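Long-range contacts in uncharacterized protein PA0076 (Pseudomonas aeruginosa PAO1, PDB 2QNU), which is a TagF protein associated with the type VI secretion system, probably acting in its regulation: residues Asp50-Ser55 against Tyr86-Val91; Ser55-Phe60 against Val75-Ile80. All blocks are in the same frame, centred on the assembly; numbering follows the deposited sequence.

In the fold
The two contacts are nested: contact 2 (55-60 against 75-80) lies within the chain loop closed by contact 1 (50-55 against 86-91), and their centres are 6 Å apart. They share S55, where helix 48-53 gives way to the run into strand 58-62. Contact 2 pairs two adjacent strands of the central antiparallel sheet, while contact 1 sets the end of the helix against the entry to the next strand along, 89-95. Two bonds stitch them together, Y52 OH to S79 O at 2.8 Å and L89 N to M77 O at 2.9 Å. Both fall within the TagF N-terminal family region, and both are largely buried.

Contact 1. Residues Asp50-Ser55 against Tyr86-Val91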
loop_
_atom_site.group_PDB
_atom_site.type_symbol
_atom_site.label_atom_id
_atom_site.label_comp_id
_atom_site.label_asym_id
_atom_site.label_seq_id
_atom_site.Cartn_x
_atom_site.Cartn_y
_atom_site.Cartn_z
ATOM N N ASP B 50 -13.486 -17.578 -27.400
ATOM C CA ASP B 50 -13.638 -16.187 -27.804
ATOM C C ASP B 50 -13.119 -15.203 -26.795
ATOM O O ASP B 50 -12.435 -14.212 -27.143
ATOM C CB ASP B 50 -15.126 -15.904 -28.031
ATOM C CG ASP B 50 -15.694 -16.662 -29.274
ATOM O OD1 ASP B 50 -14.924 -17.356 -30.003
ATOM O OD2 ASP B 50 -16.935 -16.597 -29.498
ATOM N N ALA B 51 -13.456 -15.456 -25.536
ATOM C CA ALA B 51 -12.927 -14.625 -24.413
ATOM C C ALA B 51 -11.403 -14.665 -24.300
ATOM O O ALA B 51 -10.739 -13.607 -24.197
ATOM C CB ALA B 51 -13.567 -15.103 -23.091
ATOM N N TYR B 52 -10.867 -15.877 -24.290
ATOM C CA TYR B 52 -9.443 -16.163 -24.179
ATOM C C TYR B 52 -8.617 -15.471 -25.290
ATOM O O TYR B 52 -7.610 -14.785 -25.023
ATOM C CB TYR B 52 -9.214 -17.665 -24.241
ATOM C CG TYR B 52 -7.732 -18.143 -24.222
ATOM C CD1 TYR B 52 -7.113 -18.652 -25.385
ATOM C CD2 TYR B 52 -6.964 -18.116 -23.048
ATOM C CE1 TYR B 52 -5.785 -19.122 -25.386
ATOM C CE2 TYR B 52 -5.636 -18.577 -23.044
ATOM C CZ TYR B 52 -5.058 -19.086 -24.207
ATOM O OH TYR B 52 -3.793 -19.570 -24.191
ATOM N N LEU B 53 -9.052 -15.691 -26.519
ATOM C CA LEU B 53 -8.345 -15.182 -27.733
ATOM C C LEU B 53 -8.262 -13.696 -27.798
ATOM O O LEU B 53 -7.281 -13.167 -28.326
ATOM C CB LEU B 53 -9.088 -15.648 -28.939
ATOM C CG LEU B 53 -8.634 -16.917 -29.614
ATOM C CD1 LEU B 53 -7.778 -17.854 -28.866
ATOM C CD2 LEU B 53 -9.877 -17.591 -30.158
ATOM N N THR B 54 -9.253 -12.999 -27.257
ATOM C CA THR B 54 -9.224 -11.555 -27.326
ATOM C C THR B 54 -8.940 -10.865 -26.007
ATOM O O THR B 54 -9.211 -9.660 -25.888
ATOM C CB THR B 54 -10.564 -11.034 -27.800
ATOM O OG1 THR B 54 -11.567 -11.500 -26.885
ATOM C CG2 THR B 54 -10.862 -11.537 -29.229
ATOM N N SER B 55 -8.508 -11.634 -24.994
ATOM C CA SER B 55 -8.281 -11.135 -23.674
ATOM C C SER B 55 -6.936 -10.371 -23.646
ATOM O O SER B 55 -6.067 -10.586 -24.508
ATOM C CB SER B 55 -8.256 -12.283 -22.664
ATOM O OG SER B 55 -7.259 -13.222 -23.002
ATOM N N TYR B 86 -4.192 -24.747 -26.556
ATOM C CA TYR B 86 -4.135 -23.433 -25.882
ATOM C C TYR B 86 -3.390 -23.415 -24.533
ATOM O O TYR B 86 -3.697 -24.194 -23.634
ATOM C CB TYR B 86 -5.564 -22.902 -25.718
ATOM C CG TYR B 86 -6.235 -22.761 -27.052
ATOM C CD1 TYR B 86 -5.838 -21.742 -27.914
ATOM C CD2 TYR B 86 -7.218 -23.680 -27.488
ATOM C CE1 TYR B 86 -6.394 -21.593 -29.150
ATOM C CE2 TYR B 86 -7.784 -23.549 -28.727
ATOM C CZ TYR B 86 -7.366 -22.494 -29.565
ATOM O OH TYR B 86 -7.872 -22.292 -30.821
ATOM N N PHE B 87 -2.399 -22.523 -24.393
ATOM C CA PHE B 87 -1.787 -22.220 -23.115
ATOM C C PHE B 87 -1.103 -20.879 -23.172
ATOM O O PHE B 87 -0.509 -20.547 -24.192
ATOM C CB PHE B 87 -0.740 -23.270 -22.754
ATOM C CG PHE B 87 -0.491 -23.369 -21.320
ATOM C CD1 PHE B 87 -1.383 -24.081 -20.491
ATOM C CD2 PHE B 87 0.641 -22.743 -20.727
ATOM C CE1 PHE B 87 -1.134 -24.179 -19.147
ATOM C CE2 PHE B 87 0.877 -22.862 -19.390
ATOM C CZ PHE B 87 -0.015 -23.566 -18.600
ATOM N N PRO B 88 -1.199 -20.061 -22.093
ATOM C CA PRO B 88 -0.530 -18.760 -22.147
ATOM C C PRO B 88 0.972 -18.824 -22.347
ATOM O O PRO B 88 1.595 -19.832 -22.123
ATOM C CB PRO B 88 -0.846 -18.153 -20.779
ATOM C CG PRO B 88 -2.103 -18.721 -20.410
ATOM C CD PRO B 88 -2.064 -20.162 -20.909
ATOM N N LEU B 89 1.527 -17.714 -22.775
ATOM C CA LEU B 89 2.995 -17.557 -22.872
ATOM C C LEU B 89 3.365 -16.450 -21.907
ATOM O O LEU B 89 2.786 -15.363 -21.906
ATOM C CB LEU B 89 3.389 -17.132 -24.280
ATOM C CG LEU B 89 4.886 -16.828 -24.568
ATOM C CD1 LEU B 89 5.710 -18.067 -24.402
ATOM C CD2 LEU B 89 4.994 -16.357 -25.979
ATOM N N THR B 90 4.350 -16.721 -21.091
ATOM C CA THR B 90 4.747 -15.782 -20.080
ATOM C C THR B 90 6.198 -15.480 -20.267
ATOM O O THR B 90 6.955 -16.388 -20.471
ATOM C CB THR B 90 4.547 -16.421 -18.646
ATOM O OG1 THR B 90 3.214 -16.878 -18.530
ATOM C CG2 THR B 90 4.819 -15.421 -17.550
ATOM N N VAL B 91 6.549 -14.204 -20.194
ATOM C CA VAL B 91 7.935 -13.775 -19.953
ATOM C C VAL B 91 8.012 -13.252 -18.494
ATOM O O VAL B 91 7.198 -12.403 -18.071
ATOM C CB VAL B 91 8.324 -12.686 -20.936
ATOM C CG1 VAL B 91 9.704 -12.064 -20.599
ATOM C CG2 VAL B 91 8.271 -13.254 -22.371
#
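Y52, on the last turn of helix 48-53, reaches across to Y86, F87 and P88, where the chain enters strand 89-95. Its CG stands anti to the backbone N (chi1 176°), which carries the ring across to the other segment, so that its hydroxyl end meets F87 and P88.

The aromatic and apolar packing comes first. Y52 CE1 lies 3.6 Å from Y86 CD1, so the CE1 corner of the Y52 ring meets CB and the near ring carbon of Y86. The ring planes are steeply inclined, at 77°, with centroids 5.8 Å apart. L53 adds a smaller touch farther out along the Y86 ring, CD1 to CE1 at 4.0 Å. Near the plane of the Y52 ring, P88 CG sits at its edge, 4.4 Å from Y52 CE2.

Polar atoms come close without bonding across the contact. Y52 OH is 3.2 Å from F87 C and 3.8 Å from P88 CD, packed against the backbone between these residues; its hydrogen-bond partner is S79 O, in segment 75-80 of contact 2. F87 itself pairs with S79 through the backbone.

Where the helix ends, two side-chain hydroxyls donate to carbonyls of the last turn. T54 OG1 donates to D50 O in the carbonyl plane at 2.9 Å. Y52 O receives both S55 OG, at 2.6 Å, and S55 N, from the same face of its plane.

W48 of its own helix stacks on the Y52 ring and M37 of helix 23-44 touches it, so the ring is held between these two and the run into strand 89-95. The contact is therefore held by shape and van der Waals packing, while one hydrogen bond to S79 gives the buried phenol oxygen its partner and helps to hold the ring in position.

Contact 2. Residues Ser55-Phe60 against Val75-Ile80; sequences SPLWRF and VVMPSI
A beta hairpin, strands 58-62 and 71-77, forms the middle of the central antiparallel sheet, and this contact is the end of it remote from the turn. W58 and V76 are the hydrogen-bonded pair: W58 N donates to V76 O at 3.1 Å, and V76 N returns to W58 O at 2.9 Å. R59 and V75 follow as a non-hydrogen-bonded pair, lying side by side with R59 CG 4.0 Å from V75 CG2. V75 CA also makes a CA-H...O contact with W58 O.

Beyond the paired residues, L57 and M77 (a selenomethionine) run alongside each other in the same direction, L57 CG to M77 CG at 3.6 Å. P78 then turns its ring toward the other segment, CD lying 3.6 Å from P56 O. F60 has its CG between the backbone N and the carbonyl carbon (chi1 62°), which brings the ring back to the partner strand: CE2 is 3.5 Å from V75 N, and V76 N lies at the ring edge, near its plane.

On the R59 and V75 face lies helix 110-121, where E116 forms a salt bridge with R59 NE and V115 and L119 touch V75. On the other face W58 NE1 bonds to F210 O and F60 meets W29. Strand 89-95 flanks 71-77, and strand 180-185 flanks 58-62.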
loop_
_atom_site.group_PDB
_atom_site.type_symbol
_atom_site.label_atom_id
_atom_site.label_comp_id
_atom_site.label_asym_id
_atom_site.label_seq_id
_atom_site.Cartn_x
_atom_site.Cartn_y
_atom_site.Cartn_z
ATOM N N SER B 55 -8.508 -11.634 -24.994
ATOM C CA SER B 55 -8.281 -11.135 -23.674
ATOM C C SER B 55 -6.936 -10.371 -23.646
ATOM O O SER B 55 -6.067 -10.586 -24.508
ATOM C CB SER B 55 -8.256 -12.283 -22.664
ATOM O OG SER B 55 -7.259 -13.222 -23.002
ATOM N N PRO B 56 -6.764 -9.475 -22.658
ATOM C CA PRO B 56 -5.537 -8.684 -22.529
ATOM C C PRO B 56 -4.258 -9.421 -22.243
ATOM O O PRO B 56 -4.201 -10.599 -21.813
ATOM C CB PRO B 56 -5.811 -7.786 -21.327
ATOM C CG PRO B 56 -7.295 -7.715 -21.278
ATOM C CD PRO B 56 -7.733 -9.109 -21.621
ATOM N N LEU B 57 -3.191 -8.677 -22.507
ATOM C CA LEU B 57 -1.902 -9.038 -21.981
ATOM C C LEU B 57 -1.877 -8.386 -20.596
ATOM O O LEU B 57 -2.256 -7.179 -20.467
ATOM C CB LEU B 57 -0.783 -8.492 -22.874
ATOM C CG LEU B 57 -0.495 -9.365 -24.115
ATOM C CD1 LEU B 57 -1.629 -9.272 -25.164
ATOM C CD2 LEU B 57 0.824 -8.974 -24.698
ATOM N N TRP B 58 -1.544 -9.210 -19.573
ATOM C CA TRP B 58 -1.454 -8.756 -18.213
ATOM C C TRP B 58 -0.003 -8.694 -17.749
ATOM O O TRP B 58 0.723 -9.643 -17.738
ATOM C CB TRP B 58 -2.283 -9.648 -17.316
ATOM C CG TRP B 58 -3.721 -9.557 -17.620
ATOM C CD1 TRP B 58 -4.462 -10.468 -18.289
ATOM C CD2 TRP B 58 -4.603 -8.525 -17.228
ATOM N NE1 TRP B 58 -5.776 -10.048 -18.376
ATOM C CE2 TRP B 58 -5.894 -8.870 -17.705
ATOM C CE3 TRP B 58 -4.456 -7.374 -16.453
ATOM C CZ2 TRP B 58 -7.003 -8.074 -17.489
ATOM C CZ3 TRP B 58 -5.541 -6.563 -16.280
ATOM C CH2 TRP B 58 -6.802 -6.912 -16.804
ATOM N N ARG B 59 0.384 -7.511 -17.380
ATOM C CA ARG B 59 1.632 -7.264 -16.672
ATOM C C ARG B 59 1.360 -7.629 -15.190
ATOM O O ARG B 59 0.264 -7.454 -14.730
ATOM C CB ARG B 59 1.933 -5.793 -16.747
ATOM C CG ARG B 59 2.006 -5.263 -18.149
ATOM C CD ARG B 59 1.972 -3.772 -18.217
ATOM N NE ARG B 59 1.898 -3.316 -19.620
ATOM C CZ ARG B 59 1.914 -2.038 -19.998
ATOM N NH1 ARG B 59 2.095 -1.078 -19.107
ATOM N NH2 ARG B 59 1.826 -1.716 -21.271
ATOM N N PHE B 60 2.347 -8.180 -14.505
ATOM C CA PHE B 60 2.176 -8.550 -13.144
ATOM C C PHE B 60 3.426 -8.367 -12.279
ATOM O O PHE B 60 4.549 -8.404 -12.750
ATOM C CB PHE B 60 1.705 -10.003 -13.057
ATOM C CG PHE B 60 2.685 -11.001 -13.625
ATOM C CD1 PHE B 60 3.737 -11.499 -12.856
ATOM C CD2 PHE B 60 2.526 -11.482 -14.916
ATOM C CE1 PHE B 60 4.616 -12.427 -13.383
ATOM C CE2 PHE B 60 3.397 -12.383 -15.460
ATOM C CZ PHE B 60 4.438 -12.867 -14.731
ATOM N N VAL B 75 5.006 -10.368 -17.893
ATOM C CA VAL B 75 3.794 -10.202 -18.681
ATOM C C VAL B 75 3.331 -11.571 -19.159
ATOM O O VAL B 75 4.138 -12.404 -19.488
ATOM C CB VAL B 75 3.975 -9.254 -19.882
ATOM C CG1 VAL B 75 2.607 -9.005 -20.568
ATOM C CG2 VAL B 75 4.601 -7.931 -19.473
ATOM N N VAL B 76 2.026 -11.809 -19.146
ATOM C CA VAL B 76 1.487 -13.075 -19.640
ATOM C C VAL B 76 0.461 -12.762 -20.722
ATOM O O VAL B 76 -0.273 -11.778 -20.620
ATOM C CB VAL B 76 0.820 -13.955 -18.557
ATOM C CG1 VAL B 76 -0.232 -13.200 -17.742
ATOM C CG2 VAL B 76 0.168 -15.185 -19.178
HETATM N N MSE B 77 0.468 -13.577 -21.785
HETATM C CA MSE B 77 -0.420 -13.417 -22.954
HETATM C C MSE B 77 -1.075 -14.720 -23.369
HETATM O O MSE B 77 -0.407 -15.709 -23.423
HETATM C CB MSE B 77 0.447 -12.950 -24.151
HETATM C CG MSE B 77 -0.379 -12.734 -25.445
HETATM SE SE MSE B 77 0.811 -12.371 -27.037
HETATM C CE MSE B 77 1.396 -14.145 -27.313
ATOM N N PRO B 78 -2.366 -14.711 -23.738
ATOM C CA PRO B 78 -2.961 -15.933 -24.309
ATOM C C PRO B 78 -2.177 -16.417 -25.542
ATOM O O PRO B 78 -1.750 -15.603 -26.363
ATOM C CB PRO B 78 -4.381 -15.507 -24.717
ATOM C CG PRO B 78 -4.640 -14.277 -23.915
ATOM C CD PRO B 78 -3.344 -13.609 -23.631
ATOM N N SER B 79 -1.954 -17.715 -25.635
ATOM C CA SER B 79 -1.101 -18.280 -26.675
ATOM C C SER B 79 -1.553 -19.678 -27.062
ATOM O O SER B 79 -2.602 -20.191 -26.598
ATOM C CB SER B 79 0.358 -18.265 -26.217
ATOM O OG SER B 79 1.254 -18.508 -27.313
ATOM N N ILE B 80 -0.740 -20.303 -27.889
ATOM C CA ILE B 80 -1.103 -21.550 -28.546
ATOM C C ILE B 80 0.151 -22.229 -29.069
ATOM O O ILE B 80 1.143 -21.549 -29.347
ATOM C CB ILE B 80 -2.072 -21.256 -29.733
ATOM C CG1 ILE B 80 -2.805 -22.517 -30.202
ATOM C CG2 ILE B 80 -1.325 -20.675 -30.911
ATOM C CD1 ILE B 80 -3.709 -22.269 -31.418
#